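Long-range contact in deoxyhypusine hydroxylase (PDB 4D4Z), which hydroxylates the deoxyhypusine residue of translation factor eIF5A at a di-iron centre, completing the formation of hypusine: residues L58-L63 against P90-E95. Numbering follows the deposited sequence. Where two conformers were deposited one is given.
With FE (Fe (III) ion), chain C; FE (Fe (III) ion), chain D; OH (hydroxide ion), chain E.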
loop_
_atom_site.group_PDB
_atom_site.type_symbol
_atom_site.label_atom_id
_atom_site.label_comp_id
_atom_site.label_asym_id
_atom_site.label_seq_id
_atom_site.Cartn_x
_atom_site.Cartn_y
_atom_site.Cartn_z
ATOM N N LEU A 58 5.810 -5.638 -8.390
ATOM C CA LEU A 58 4.494 -5.697 -7.784
ATOM C C LEU A 58 4.423 -6.688 -6.618
ATOM O O LEU A 58 3.996 -6.322 -5.495
ATOM C CB LEU A 58 3.388 -5.994 -8.793
ATOM C CG LEU A 58 2.000 -5.926 -8.241
ATOM C CD1 LEU A 58 1.649 -4.487 -8.028
ATOM C CD2 LEU A 58 1.012 -6.532 -9.188
ATOM N N LEU A 59 4.895 -7.902 -6.852
ATOM C CA LEU A 59 4.834 -8.883 -5.823
ATOM C C LEU A 59 5.741 -8.459 -4.643
ATOM O O LEU A 59 5.342 -8.533 -3.465
ATOM C CB LEU A 59 5.244 -10.276 -6.337
ATOM C CG LEU A 59 5.262 -11.393 -5.290
ATOM C CD1 LEU A 59 3.886 -11.644 -4.735
ATOM C CD2 LEU A 59 5.774 -12.684 -5.941
ATOM N N LYS A 60 6.981 -8.038 -4.935
ATOM C CA LYS A 60 7.888 -7.670 -3.896
ATOM C C LYS A 60 7.346 -6.582 -2.968
ATOM O O LYS A 60 7.464 -6.652 -1.752
ATOM C CB LYS A 60 9.272 -7.227 -4.458
ATOM C CG LYS A 60 10.061 -8.400 -4.998
ATOM C CD LYS A 60 11.448 -7.945 -5.375
ATOM C CE LYS A 60 11.433 -7.062 -6.554
ATOM N NZ LYS A 60 12.815 -6.621 -6.910
ATOM N N HIS A 61 6.695 -5.577 -3.573
ATOM C CA HIS A 61 6.184 -4.478 -2.762
ATOM C C HIS A 61 5.007 -4.965 -1.877
ATOM O O HIS A 61 4.857 -4.534 -0.766
ATOM C CB HIS A 61 5.928 -3.211 -3.596
ATOM C CG HIS A 61 4.506 -2.859 -3.845
ATOM N ND1 HIS A 61 3.635 -3.664 -4.522
ATOM C CD2 HIS A 61 3.799 -1.764 -3.502
ATOM C CE1 HIS A 61 2.464 -3.078 -4.616
ATOM N NE2 HIS A 61 2.532 -1.922 -4.006
ATOM N N GLU A 62 4.225 -5.911 -2.387
ATOM C CA GLU A 62 3.115 -6.465 -1.592
ATOM C C GLU A 62 3.683 -7.288 -0.405
ATOM O O GLU A 62 3.028 -7.296 0.672
ATOM C CB GLU A 62 2.195 -7.347 -2.358
ATOM C CG GLU A 62 0.797 -7.327 -1.826
ATOM C CD GLU A 62 0.048 -6.041 -2.231
ATOM O OE1 GLU A 62 0.696 -5.035 -2.590
ATOM O OE2 GLU A 62 -1.179 -6.011 -2.248
ATOM N N LEU A 63 4.834 -7.958 -0.581
ATOM C CA LEU A 63 5.480 -8.629 0.547
ATOM C C LEU A 63 5.706 -7.662 1.681
ATOM O O LEU A 63 5.390 -7.892 2.837
ATOM C CB LEU A 63 6.819 -9.288 0.170
ATOM C CG LEU A 63 6.801 -10.177 -0.993
ATOM C CD1 LEU A 63 8.295 -10.499 -1.296
ATOM C CD2 LEU A 63 6.038 -11.441 -0.774
ATOM N N PRO A 90 12.148 1.732 -6.621
ATOM C CA PRO A 90 11.623 2.711 -5.664
ATOM C C PRO A 90 10.353 2.278 -4.938
ATOM O O PRO A 90 10.215 2.517 -3.724
ATOM C CB PRO A 90 11.430 3.986 -6.481
ATOM C CG PRO A 90 12.503 3.870 -7.543
ATOM C CD PRO A 90 12.535 2.383 -7.889
ATOM N N MET A 91 9.422 1.691 -5.654
ATOM C CA MET A 91 8.157 1.358 -4.994
ATOM C C MET A 91 8.348 0.249 -3.963
ATOM O O MET A 91 7.566 0.205 -3.011
ATOM C CB MET A 91 6.991 0.936 -5.917
ATOM C CG MET A 91 7.205 -0.371 -6.679
ATOM S SD MET A 91 5.862 -0.664 -7.859
ATOM C CE MET A 91 4.422 -1.338 -6.988
ATOM N N VAL A 92 9.328 -0.627 -4.136
ATOM C CA VAL A 92 9.577 -1.731 -3.185
ATOM C C VAL A 92 10.283 -1.139 -1.937
ATOM O O VAL A 92 9.907 -1.444 -0.785
ATOM C CB VAL A 92 10.439 -2.833 -3.766
ATOM C CG1 VAL A 92 10.793 -3.848 -2.728
ATOM C CG2 VAL A 92 9.747 -3.478 -4.970
ATOM N N ARG A 93 11.265 -0.260 -2.154
ATOM C CA ARG A 93 11.888 0.430 -1.039
ATOM C C ARG A 93 10.933 1.343 -0.224
ATOM O O ARG A 93 10.925 1.366 1.035
ATOM C CB ARG A 93 13.107 1.237 -1.545
ATOM C CG ARG A 93 14.162 0.422 -2.235
ATOM C CD ARG A 93 15.376 1.230 -2.762
ATOM N NE ARG A 93 16.100 1.822 -1.658
ATOM C CZ ARG A 93 16.548 3.044 -1.573
ATOM N NH1 ARG A 93 16.650 3.793 -2.656
ATOM N NH2 ARG A 93 17.073 3.447 -0.449
ATOM N N HIS A 94 10.062 2.031 -0.929
ATOM C CA HIS A 94 9.026 2.808 -0.283
ATOM C C HIS A 94 8.148 1.896 0.579
ATOM O O HIS A 94 7.847 2.221 1.715
ATOM C CB HIS A 94 8.153 3.604 -1.338
ATOM C CG HIS A 94 6.672 3.507 -1.094
ATOM N ND1 HIS A 94 6.023 4.085 -0.025
ATOM C CD2 HIS A 94 5.733 2.789 -1.753
ATOM C CE1 HIS A 94 4.737 3.756 -0.066
ATOM N NE2 HIS A 94 4.549 2.960 -1.089
ATOM N N GLU A 95 7.742 0.761 0.046
ATOM C CA GLU A 95 6.769 -0.036 0.770
ATOM C C GLU A 95 7.418 -0.612 2.064
ATOM O O GLU A 95 6.820 -0.699 3.101
ATOM C CB GLU A 95 6.194 -1.130 -0.129
ATOM C CG GLU A 95 4.785 -1.501 0.297
ATOM C CD GLU A 95 3.755 -0.381 0.117
ATOM O OE1 GLU A 95 3.699 0.245 -0.997
ATOM O OE2 GLU A 95 3.084 -0.019 1.133
HETATM FE FE FE C . 2.750 1.857 -1.773
HETATM FE FE FE D . 1.196 -0.123 -4.113
HETATM O O OH E . 2.935 1.180 -3.699
HETATM O O HOH W 1 -0.409 -1.406 -3.761
#
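His61 and Glu95 come together across this contact while serving different irons: NE2 of His61 binds one ion, OE1 of Glu95 binds the other at 2.0 Å, and a hydroxide ion joins the two metals. The carboxylate oxygen Glu95 OE1 lies at the edge of the imidazole, near its plane, 3.2 Å from His61 CD2, and the bridging hydroxide sits by the same edge. Glutamate suits its place because its anionic carboxylate is a hard oxygen ligand for iron, and the bend at chi2 turns OE1 to the metal. His94, one residue earlier, gives NE2 to the same iron as Glu95, and its ND1 is hydrogen-bonded to the hydroxyl of Thr126. The other ring nitrogen of His61, ND1, donates a nearly straight hydrogen bond (171°) to Leu58 O, 2.9 Å away and within the ring plane. That carbonyl also accepts from Glu62 N, so the helix backbone itself fixes the ring's rotation and leaves NE2 for iron. The two helices run almost parallel, 7° apart, as equivalent helices of successive HEAT-like repeats, and each turns metal-binding side chains toward the di-iron centre, His61 from one, His94 and Glu95 from the other; His245 and Glu246 on helix 241-254 complete the protein ligands of the iron held by His61, and His212 joins those of the other. In one of its two deposited conformers, Met91 lays its methyl over one face of the His61 ring, CE standing 3.3 Å from the ring centroid and only 3° off the normal, a CH-pi contact. A long, unbranched side chain can reach it, folding back at chi3, and Met91 CE also touches Leu58 CD1. Farther from the metals, Val92 lies beside the close backbone approach, its compact branch CG2 3.8 Å from Lys60 CB, while the lysine's amino group pairs with Glu89.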